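PDB 3TGV: heme-binding protein HutZ from Vibrio cholerae, which binds heme with high efficiency and probably degrades it to the beta and delta isomers of biliverdin, releasing the iron. Local coordinates for residues F35-Q39 and E40-V44; M66-D69 and E70-K74; E92-S95 and E96-Q100; C99-I102 and A103-E107. The protein carries 1 engineered substitution. All blocks are in the same frame, centred on the assembly; numbering follows the deposited sequence.

In the fold
Interaction 1, the tip of the hairpin made by strands 28-38 and 41-47, is the most deeply buried of the four, with aromatic and aliphatic side chains on both faces of the sheet. Interactions 3 and 4 belong to helix 96-109, sharing Cys99 and Gln100. Interaction 3 is a mostly surface helix start, where a serine cap is joined by a buried tryptophan packed under the turn; interaction 4 is a run of regular helix bonds whose apolar side lies on the hairpin of interaction 1. Interaction 2, about 33 Å from interaction 3 between centres, is rich in acids, two of which, Asp69 and Glu70, bond the second subunit. It nevertheless touches interaction 1, through Met66 against Phe35 and Tyr42.

Interaction 1: F35-Q39 and E40-V44; sequences FVQNQ and EGYFV
Tyr42 and Gln37 face each other across an antiparallel non-hydrogen-bonded pair, on the sheet face that also carries Phe35 and Val44. Tyrosine CB places CG anti to the carbonyl carbon (chi1 -67°), which lays the ring alongside Gln37. Ring atom CG of Tyr42 is 4.0 Å from Gln37 CB, and CD1 comes closer to that same CB, at 3.5 Å, so that the methylene makes a CH-pi contact over one ring face. At its edge, Tyr42 CD1 also meets Phe35 CD2 at 3.7 Å, the two ring planes inclined by 37°. CE1 touches both Gln37 CB and Phe35 CE2, and also Met66, while OH leaves this apolar setting to hydrogen-bond Arg11: a tyrosine serves both needs. On the other face Val36 CG2 packs against Phe43 CB at 4.0 Å, both residues covered by helix 96-109, and Phe43 N bonds Val36 O at 2.8 Å. Asn38 closes the end with an Asx turn: its OD1 receives Glu40 N at 3.0 Å, in plane on a lone pair, leaving ND2 for Gln104. Gly41 has a phi of 136°, where a CB would be jammed against the preceding carbonyl. The whole is a two-residue beta hairpin closed by a type I turn, part of the antiparallel sheet of the FMN-binding split-barrel fold.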
# COMPACT_ATOMS: atom_id res chain seq x y z
N PHE A 35 6.70 -5.48 -10.14
CA PHE A 35 7.21 -4.46 -11.06
C PHE A 35 8.60 -4.83 -11.55
O PHE A 35 9.26 -5.69 -10.98
CB PHE A 35 7.31 -3.10 -10.34
CG PHE A 35 8.47 -3.01 -9.37
CD1 PHE A 35 8.41 -3.65 -8.14
CD2 PHE A 35 9.62 -2.29 -9.70
CE1 PHE A 35 9.47 -3.56 -7.24
CE2 PHE A 35 10.69 -2.21 -8.82
CZ PHE A 35 10.62 -2.83 -7.59
N VAL A 36 9.02 -4.17 -12.63
CA VAL A 36 10.43 -4.08 -12.97
C VAL A 36 10.74 -2.60 -13.16
O VAL A 36 9.84 -1.80 -13.40
CB VAL A 36 10.77 -4.84 -14.27
CG1 VAL A 36 10.45 -6.31 -14.13
CG2 VAL A 36 10.03 -4.23 -15.45
N GLN A 37 12.01 -2.24 -13.06
CA GLN A 37 12.39 -0.85 -13.32
C GLN A 37 13.62 -0.78 -14.21
O GLN A 37 14.46 -1.68 -14.21
CB GLN A 37 12.61 -0.06 -12.03
CG GLN A 37 13.84 -0.44 -11.23
CD GLN A 37 14.97 0.60 -11.32
OE1 GLN A 37 14.99 1.46 -12.21
NE2 GLN A 37 15.91 0.51 -10.38
N ASN A 38 13.67 0.27 -15.01
CA ASN A 38 14.78 0.51 -15.92
C ASN A 38 14.88 1.98 -16.25
O ASN A 38 14.27 2.82 -15.57
CB ASN A 38 14.67 -0.35 -17.19
CG ASN A 38 13.33 -0.18 -17.90
OD1 ASN A 38 12.85 0.93 -18.12
ND2 ASN A 38 12.72 -1.31 -18.26
N GLN A 39 15.64 2.30 -17.29
CA GLN A 39 15.98 3.68 -17.60
C GLN A 39 14.75 4.48 -18.00
O GLN A 39 14.75 5.72 -17.95
CB GLN A 39 17.02 3.72 -18.72
CG GLN A 39 18.13 4.73 -18.50
CD GLN A 39 19.27 4.54 -19.50
OE1 GLN A 39 19.05 4.14 -20.65
NE2 GLN A 39 20.50 4.82 -19.05
N GLU A 40 13.70 3.76 -18.39
CA GLU A 40 12.47 4.35 -18.91
C GLU A 40 11.41 4.57 -17.83
O GLU A 40 10.42 5.26 -18.06
CB GLU A 40 11.89 3.45 -20.00
CG GLU A 40 12.91 2.86 -20.95
CD GLU A 40 13.36 3.85 -22.01
OE1 GLU A 40 12.66 3.98 -23.04
OE2 GLU A 40 14.41 4.50 -21.81
N GLY A 41 11.61 3.97 -16.66
CA GLY A 41 10.70 4.14 -15.54
C GLY A 41 10.38 2.83 -14.84
O GLY A 41 11.07 1.83 -15.02
N TYR A 42 9.33 2.84 -14.03
CA TYR A 42 8.85 1.62 -13.39
C TYR A 42 7.69 1.04 -14.20
O TYR A 42 6.88 1.79 -14.76
CB TYR A 42 8.41 1.89 -11.96
CG TYR A 42 9.53 2.29 -11.01
CD1 TYR A 42 10.03 1.39 -10.08
CD2 TYR A 42 10.08 3.56 -11.05
CE1 TYR A 42 11.05 1.74 -9.21
CE2 TYR A 42 11.11 3.92 -10.18
CZ TYR A 42 11.59 3.00 -9.27
OH TYR A 42 12.61 3.35 -8.40
N PHE A 43 7.60 -0.28 -14.27
CA PHE A 43 6.56 -0.90 -15.08
C PHE A 43 5.77 -1.93 -14.29
O PHE A 43 6.34 -2.77 -13.60
CB PHE A 43 7.15 -1.53 -16.33
CG PHE A 43 7.77 -0.54 -17.27
CD1 PHE A 43 7.07 -0.08 -18.38
CD2 PHE A 43 9.05 -0.05 -17.03
CE1 PHE A 43 7.65 0.84 -19.24
CE2 PHE A 43 9.62 0.87 -17.88
CZ PHE A 43 8.93 1.32 -18.98
N VAL A 44 4.45 -1.86 -14.42
CA VAL A 44 3.57 -2.88 -13.85
C VAL A 44 2.66 -3.45 -14.93
O VAL A 44 2.26 -2.74 -15.85
CB VAL A 44 2.72 -2.32 -12.71
CG1 VAL A 44 3.61 -1.88 -11.55
CG2 VAL A 44 1.85 -1.17 -13.22

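Interaction 2: M66-D69 and E70-K74; sequences MIED and ETEAK
Asp69 O points into the turn that follows strand 61-67 and takes two weak backbone hydrogen bonds, from Glu72 N at 3.1 Å and from Ala73 N at 3.2 Å, because residues 70-72 curl with helical backbone angles. Glu68 lies against the end of this curl. Its CG sits between the backbone N and the carbonyl carbon (chi1 77°), and the chain then runs out extended until the carboxylate reaches Ala73: OE2 is 3.5 Å from Ala73 CB, a methyl small enough to let it pass close. The other oxygen, Glu68 OE1, touches Glu72 CG at 3.4 Å, the two side chains crossing at about a right angle with their carboxylate planes 71° apart. Glu72 bends its own acid elsewhere, keeping the OE1 atoms of Glu68 and Glu72 4.6 Å from each other, and Glu68 OE2 accepts from Lys80 N. Asp69 turns its carboxylate away from the curl, toward Arg14 of its own chain, a salt bridge, and toward Glu70 N and Thr71 OG1 of the second subunit, while Glu70 reaches Thr16 and Lys15 of that subunit. Such a dense run of acids is probably tolerable because an arginine, threonine hydroxyls and backbone N-H groups meet it, and the exchange of bonds between subunits implies that the turn helps join the dimer.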
# COMPACT_ATOMS: atom_id res chain seq x y z
N MET A 66 7.48 1.32 -2.11
CA MET A 66 8.21 0.07 -2.03
C MET A 66 8.58 -0.08 -0.55
O MET A 66 9.21 0.80 0.03
CB MET A 66 9.45 0.18 -2.92
CG MET A 66 10.24 -1.08 -3.17
SD MET A 66 11.74 -0.71 -4.14
CE MET A 66 11.03 0.16 -5.52
N ILE A 67 8.15 -1.18 0.08
CA ILE A 67 8.23 -1.30 1.53
C ILE A 67 8.66 -2.68 2.04
O ILE A 67 8.30 -3.71 1.44
CB ILE A 67 6.88 -0.90 2.19
CG1 ILE A 67 7.01 -0.88 3.71
CG2 ILE A 67 5.73 -1.83 1.72
CD1 ILE A 67 5.92 -0.10 4.40
N GLU A 68 9.43 -2.72 3.12
CA GLU A 68 9.86 -4.00 3.66
C GLU A 68 8.67 -4.69 4.31
O GLU A 68 7.69 -4.04 4.66
CB GLU A 68 11.00 -3.85 4.68
CG GLU A 68 10.55 -3.37 6.04
CD GLU A 68 11.73 -3.17 7.01
OE1 GLU A 68 12.74 -3.89 6.90
OE2 GLU A 68 11.61 -2.31 7.88
N ASP A 69 8.76 -6.01 4.48
CA ASP A 69 7.64 -6.80 4.98
C ASP A 69 7.37 -6.52 6.45
O ASP A 69 8.28 -6.16 7.19
CB ASP A 69 7.95 -8.29 4.81
CG ASP A 69 7.85 -8.74 3.36
OD1 ASP A 69 7.10 -8.10 2.60
OD2 ASP A 69 8.50 -9.75 3.00
N GLU A 70 6.12 -6.69 6.89
CA GLU A 70 5.82 -6.55 8.31
C GLU A 70 6.73 -7.42 9.15
O GLU A 70 7.28 -6.97 10.15
CB GLU A 70 4.36 -6.89 8.62
CG GLU A 70 3.40 -5.74 8.43
CD GLU A 70 1.99 -6.08 8.82
OE1 GLU A 70 1.80 -6.85 9.79
OE2 GLU A 70 1.06 -5.59 8.14
N THR A 71 6.90 -8.68 8.75
CA THR A 71 7.69 -9.61 9.57
C THR A 71 9.20 -9.32 9.58
O THR A 71 9.89 -9.76 10.48
CB THR A 71 7.46 -11.08 9.18
OG1 THR A 71 7.61 -11.23 7.77
CG2 THR A 71 6.08 -11.52 9.59
N GLU A 72 9.69 -8.58 8.59
CA GLU A 72 11.11 -8.25 8.54
C GLU A 72 11.44 -6.97 9.32
O GLU A 72 12.59 -6.73 9.70
CB GLU A 72 11.60 -8.13 7.09
CG GLU A 72 12.90 -7.30 6.90
CD GLU A 72 14.15 -7.92 7.53
OE1 GLU A 72 15.25 -7.78 6.94
OE2 GLU A 72 14.06 -8.53 8.62
N ALA A 73 10.43 -6.14 9.56
CA ALA A 73 10.66 -4.83 10.17
C ALA A 73 11.09 -4.90 11.64
O ALA A 73 10.41 -5.52 12.46
CB ALA A 73 9.44 -3.95 10.03
N LYS A 74 12.21 -4.25 11.94
CA LYS A 74 12.66 -4.08 13.31
C LYS A 74 11.63 -3.27 14.08
O LYS A 74 11.23 -3.63 15.19
CB LYS A 74 14.00 -3.35 13.34
CG LYS A 74 15.16 -4.13 13.96
CD LYS A 74 16.47 -3.34 13.82
CE LYS A 74 17.55 -3.84 14.78
NZ LYS A 74 18.81 -3.05 14.67

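Interaction 3: E92-S95 and E96-Q100; sequences ERDS and ELWCQ
Arg93 and Trp98 lie side by side at an N-capped helix start, where a type II beta turn from Glu92 to Ser95 leads from strand 81-91 into helix 96-109. The indole leaves the helix with CG anti to the backbone N (chi1 169°), which sends it back beneath the turn, covering it with one face. Over that face stand Arg93 CA, in a CH-pi contact 4.0 Å from the centroid of the six-membered ring, and Asp94 N, 3.2 Å from Trp98 CG. A broad flat ring suits this place, since it underlies two consecutive residues at once. Farther out the guanidinium of Arg93 tilts 46° from the indole plane, and Trp98 CH2 sits over its centre, 3.8 Å from Arg93 CZ; NH2 then goes on to bond Leu119 O, holding the group beside the ring. Asp94 occupies the turn position with positive phi; its CB points away from the helix, but the side chain runs alongside the indole. Ser95 is a natural N-cap: short enough to bend back, its OG accepts a weak bond from Trp98 N at 3.3 Å, while its carbonyl starts the regular helix bonding by accepting Cys99 N at 3.0 Å. The same hydroxyl donates in the carbonyl plane, on a lone pair, to Glu92 O, with OG and O 2.7 Å apart.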
# COMPACT_ATOMS: atom_id res chain seq x y z
N GLU A 92 2.06 0.56 -25.44
CA GLU A 92 1.38 -0.06 -26.57
C GLU A 92 1.82 -1.51 -26.76
O GLU A 92 3.01 -1.80 -26.82
CB GLU A 92 1.58 0.72 -27.87
CG GLU A 92 0.81 0.13 -29.04
CD GLU A 92 0.95 0.93 -30.33
OE1 GLU A 92 0.09 1.80 -30.59
OE2 GLU A 92 1.93 0.69 -31.08
N ARG A 93 0.84 -2.40 -26.87
CA ARG A 93 1.12 -3.81 -27.00
C ARG A 93 2.04 -4.10 -28.18
O ARG A 93 1.83 -3.61 -29.29
CB ARG A 93 -0.19 -4.59 -27.14
CG ARG A 93 -0.00 -6.09 -27.28
CD ARG A 93 -1.32 -6.82 -27.05
NE ARG A 93 -1.14 -7.94 -26.12
CZ ARG A 93 -1.65 -7.98 -24.89
NH1 ARG A 93 -2.40 -6.99 -24.43
NH2 ARG A 93 -1.42 -9.04 -24.13
N ASP A 94 3.07 -4.90 -27.93
CA ASP A 94 3.97 -5.35 -28.97
C ASP A 94 4.89 -4.26 -29.51
O ASP A 94 5.69 -4.52 -30.40
CB ASP A 94 3.18 -5.99 -30.10
CG ASP A 94 2.62 -7.34 -29.71
OD1 ASP A 94 3.37 -8.13 -29.10
OD2 ASP A 94 1.43 -7.59 -30.00
N SER A 95 4.78 -3.05 -28.97
CA SER A 95 5.74 -2.01 -29.30
C SER A 95 7.12 -2.42 -28.76
O SER A 95 7.24 -3.36 -27.97
CB SER A 95 5.32 -0.67 -28.70
OG SER A 95 5.43 -0.67 -27.29
N GLU A 96 8.15 -1.70 -29.19
CA GLU A 96 9.50 -2.04 -28.78
C GLU A 96 9.66 -1.96 -27.25
O GLU A 96 10.29 -2.83 -26.64
CB GLU A 96 10.50 -1.11 -29.47
CG GLU A 96 11.94 -1.60 -29.41
CD GLU A 96 12.87 -0.71 -30.22
OE1 GLU A 96 13.73 -0.04 -29.61
OE2 GLU A 96 12.73 -0.69 -31.46
N LEU A 97 9.10 -0.93 -26.64
CA LEU A 97 9.13 -0.81 -25.18
C LEU A 97 8.41 -1.99 -24.52
O LEU A 97 8.87 -2.52 -23.51
CB LEU A 97 8.52 0.51 -24.72
CG LEU A 97 8.71 0.85 -23.24
CD1 LEU A 97 10.14 0.57 -22.79
CD2 LEU A 97 8.33 2.31 -22.95
N TRP A 98 7.28 -2.38 -25.09
CA TRP A 98 6.50 -3.51 -24.58
C TRP A 98 7.35 -4.77 -24.53
O TRP A 98 7.43 -5.44 -23.50
CB TRP A 98 5.28 -3.76 -25.46
CG TRP A 98 4.58 -5.05 -25.15
CD1 TRP A 98 4.97 -6.31 -25.55
CD2 TRP A 98 3.38 -5.22 -24.40
NE1 TRP A 98 4.07 -7.24 -25.09
CE2 TRP A 98 3.09 -6.60 -24.38
CE3 TRP A 98 2.51 -4.34 -23.75
CZ2 TRP A 98 1.97 -7.12 -23.72
CZ3 TRP A 98 1.41 -4.86 -23.10
CH2 TRP A 98 1.15 -6.23 -23.09
N CYS A 99 7.96 -5.10 -25.66
CA CYS A 99 8.75 -6.31 -25.76
C CYS A 99 9.91 -6.31 -24.77
O CYS A 99 10.20 -7.33 -24.13
CB CYS A 99 9.24 -6.51 -27.20
SG CYS A 99 7.89 -6.59 -28.41
N GLN A 100 10.58 -5.17 -24.62
CA GLN A 100 11.70 -5.07 -23.69
C GLN A 100 11.27 -5.31 -22.24
O GLN A 100 11.86 -6.12 -21.53
CB GLN A 100 12.36 -3.70 -23.80
CG GLN A 100 13.00 -3.43 -25.15
CD GLN A 100 13.28 -1.96 -25.39
OE1 GLN A 100 13.78 -1.26 -24.51
NE2 GLN A 100 12.95 -1.48 -26.59

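Interaction 4: C99-I102 and A103-E107; sequences CQVI and AQMGE
Met105 N donates to Val101 O over 2.8 Å, a nearly straight bond (164° at the hydrogen) that belongs to the i to i+4 ladder of alpha-helix 96-109. Three more rungs accompany it: Ala103 N to Cys99 O, Gln104 N to Gln100 O, and Gly106 N to Ile102 O, the last again 2.8 Å. The side chains divide this amphipathic helix between a sheet-facing side and a side turned to solvent. Val101 and Met105, one turn apart, form the inner side: Val101 CG1 is 4.1 Å from Met105 CG, and the two side chains pass at a slant before both reach Val36 of the underlying hairpin. The short, branched valine packs on Val36 and Phe43 directly beneath the helix, while the longer, unbranched methionine can go on to Leu45 and Ile113. Met105 places CG anti to its carbonyl carbon, beside the backbone N, which also brings that CG within 3.2 Å of Val101 O. Farther along, the methionine chain is bent at an eclipsed sulfur torsion (chi3 -1°), an unusual and probably strained value, and its CE ends 4.2 Å from Ile102 CD1. These two residues share Ile113 of helix 112-116 as a neighbour. Gln104 works differently, since its extended chain carries a flat amide to the hairpin, where NE2 donates to Gln37 O. On the exposed side alanine is enough: the Ala103 methyl simply rests on the preceding turn, with CB 3.2 Å from Gln100 O and 3.3 Å from Cys99 O.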
# COMPACT_ATOMS: atom_id res chain seq x y z
N CYS A 99 7.96 -5.10 -25.66
CA CYS A 99 8.75 -6.31 -25.76
C CYS A 99 9.91 -6.31 -24.77
O CYS A 99 10.20 -7.33 -24.13
CB CYS A 99 9.24 -6.51 -27.20
SG CYS A 99 7.89 -6.59 -28.41
N GLN A 100 10.58 -5.17 -24.62
CA GLN A 100 11.70 -5.07 -23.69
C GLN A 100 11.27 -5.31 -22.24
O GLN A 100 11.86 -6.12 -21.53
CB GLN A 100 12.36 -3.70 -23.80
CG GLN A 100 13.00 -3.43 -25.15
CD GLN A 100 13.28 -1.96 -25.39
OE1 GLN A 100 13.78 -1.26 -24.51
NE2 GLN A 100 12.95 -1.48 -26.59
N VAL A 101 10.23 -4.60 -21.82
CA VAL A 101 9.75 -4.71 -20.44
C VAL A 101 9.18 -6.10 -20.17
O VAL A 101 9.44 -6.68 -19.11
CB VAL A 101 8.72 -3.61 -20.11
CG1 VAL A 101 8.21 -3.77 -18.68
CG2 VAL A 101 9.34 -2.24 -20.31
N ILE A 102 8.41 -6.64 -21.11
CA ILE A 102 7.89 -8.00 -20.94
C ILE A 102 9.05 -8.97 -20.73
O ILE A 102 9.03 -9.80 -19.82
CB ILE A 102 7.04 -8.46 -22.14
CG1 ILE A 102 5.78 -7.60 -22.29
CG2 ILE A 102 6.66 -9.91 -21.98
CD1 ILE A 102 4.87 -7.62 -21.08
N ALA A 103 10.06 -8.85 -21.59
CA ALA A 103 11.28 -9.64 -21.44
C ALA A 103 11.85 -9.51 -20.03
O ALA A 103 12.08 -10.51 -19.35
CB ALA A 103 12.31 -9.20 -22.46
N GLN A 104 12.08 -8.27 -19.59
CA GLN A 104 12.62 -8.02 -18.26
C GLN A 104 11.76 -8.67 -17.19
O GLN A 104 12.28 -9.32 -16.28
CB GLN A 104 12.74 -6.51 -18.01
CG GLN A 104 13.43 -6.14 -16.71
CD GLN A 104 13.67 -4.65 -16.57
OE1 GLN A 104 13.25 -3.85 -17.41
NE2 GLN A 104 14.36 -4.27 -15.50
N MET A 105 10.45 -8.51 -17.31
CA MET A 105 9.51 -9.08 -16.35
C MET A 105 9.57 -10.60 -16.31
O MET A 105 9.52 -11.19 -15.24
CB MET A 105 8.09 -8.62 -16.65
CG MET A 105 7.86 -7.15 -16.36
SD MET A 105 6.11 -6.71 -16.48
CE MET A 105 5.40 -8.27 -16.95
N GLY A 106 9.66 -11.21 -17.49
CA GLY A 106 9.83 -12.66 -17.56
C GLY A 106 11.09 -13.09 -16.83
O GLY A 106 11.08 -14.04 -16.06
N GLU A 107 12.18 -12.37 -17.06
CA GLU A 107 13.43 -12.68 -16.37
C GLU A 107 13.30 -12.58 -14.85
O GLU A 107 13.86 -13.40 -14.12
CB GLU A 107 14.57 -11.79 -16.88
CG GLU A 107 15.78 -11.77 -15.96
CD GLU A 107 17.03 -12.34 -16.61
OE1 GLU A 107 18.13 -11.75 -16.42
OE2 GLU A 107 16.92 -13.37 -17.31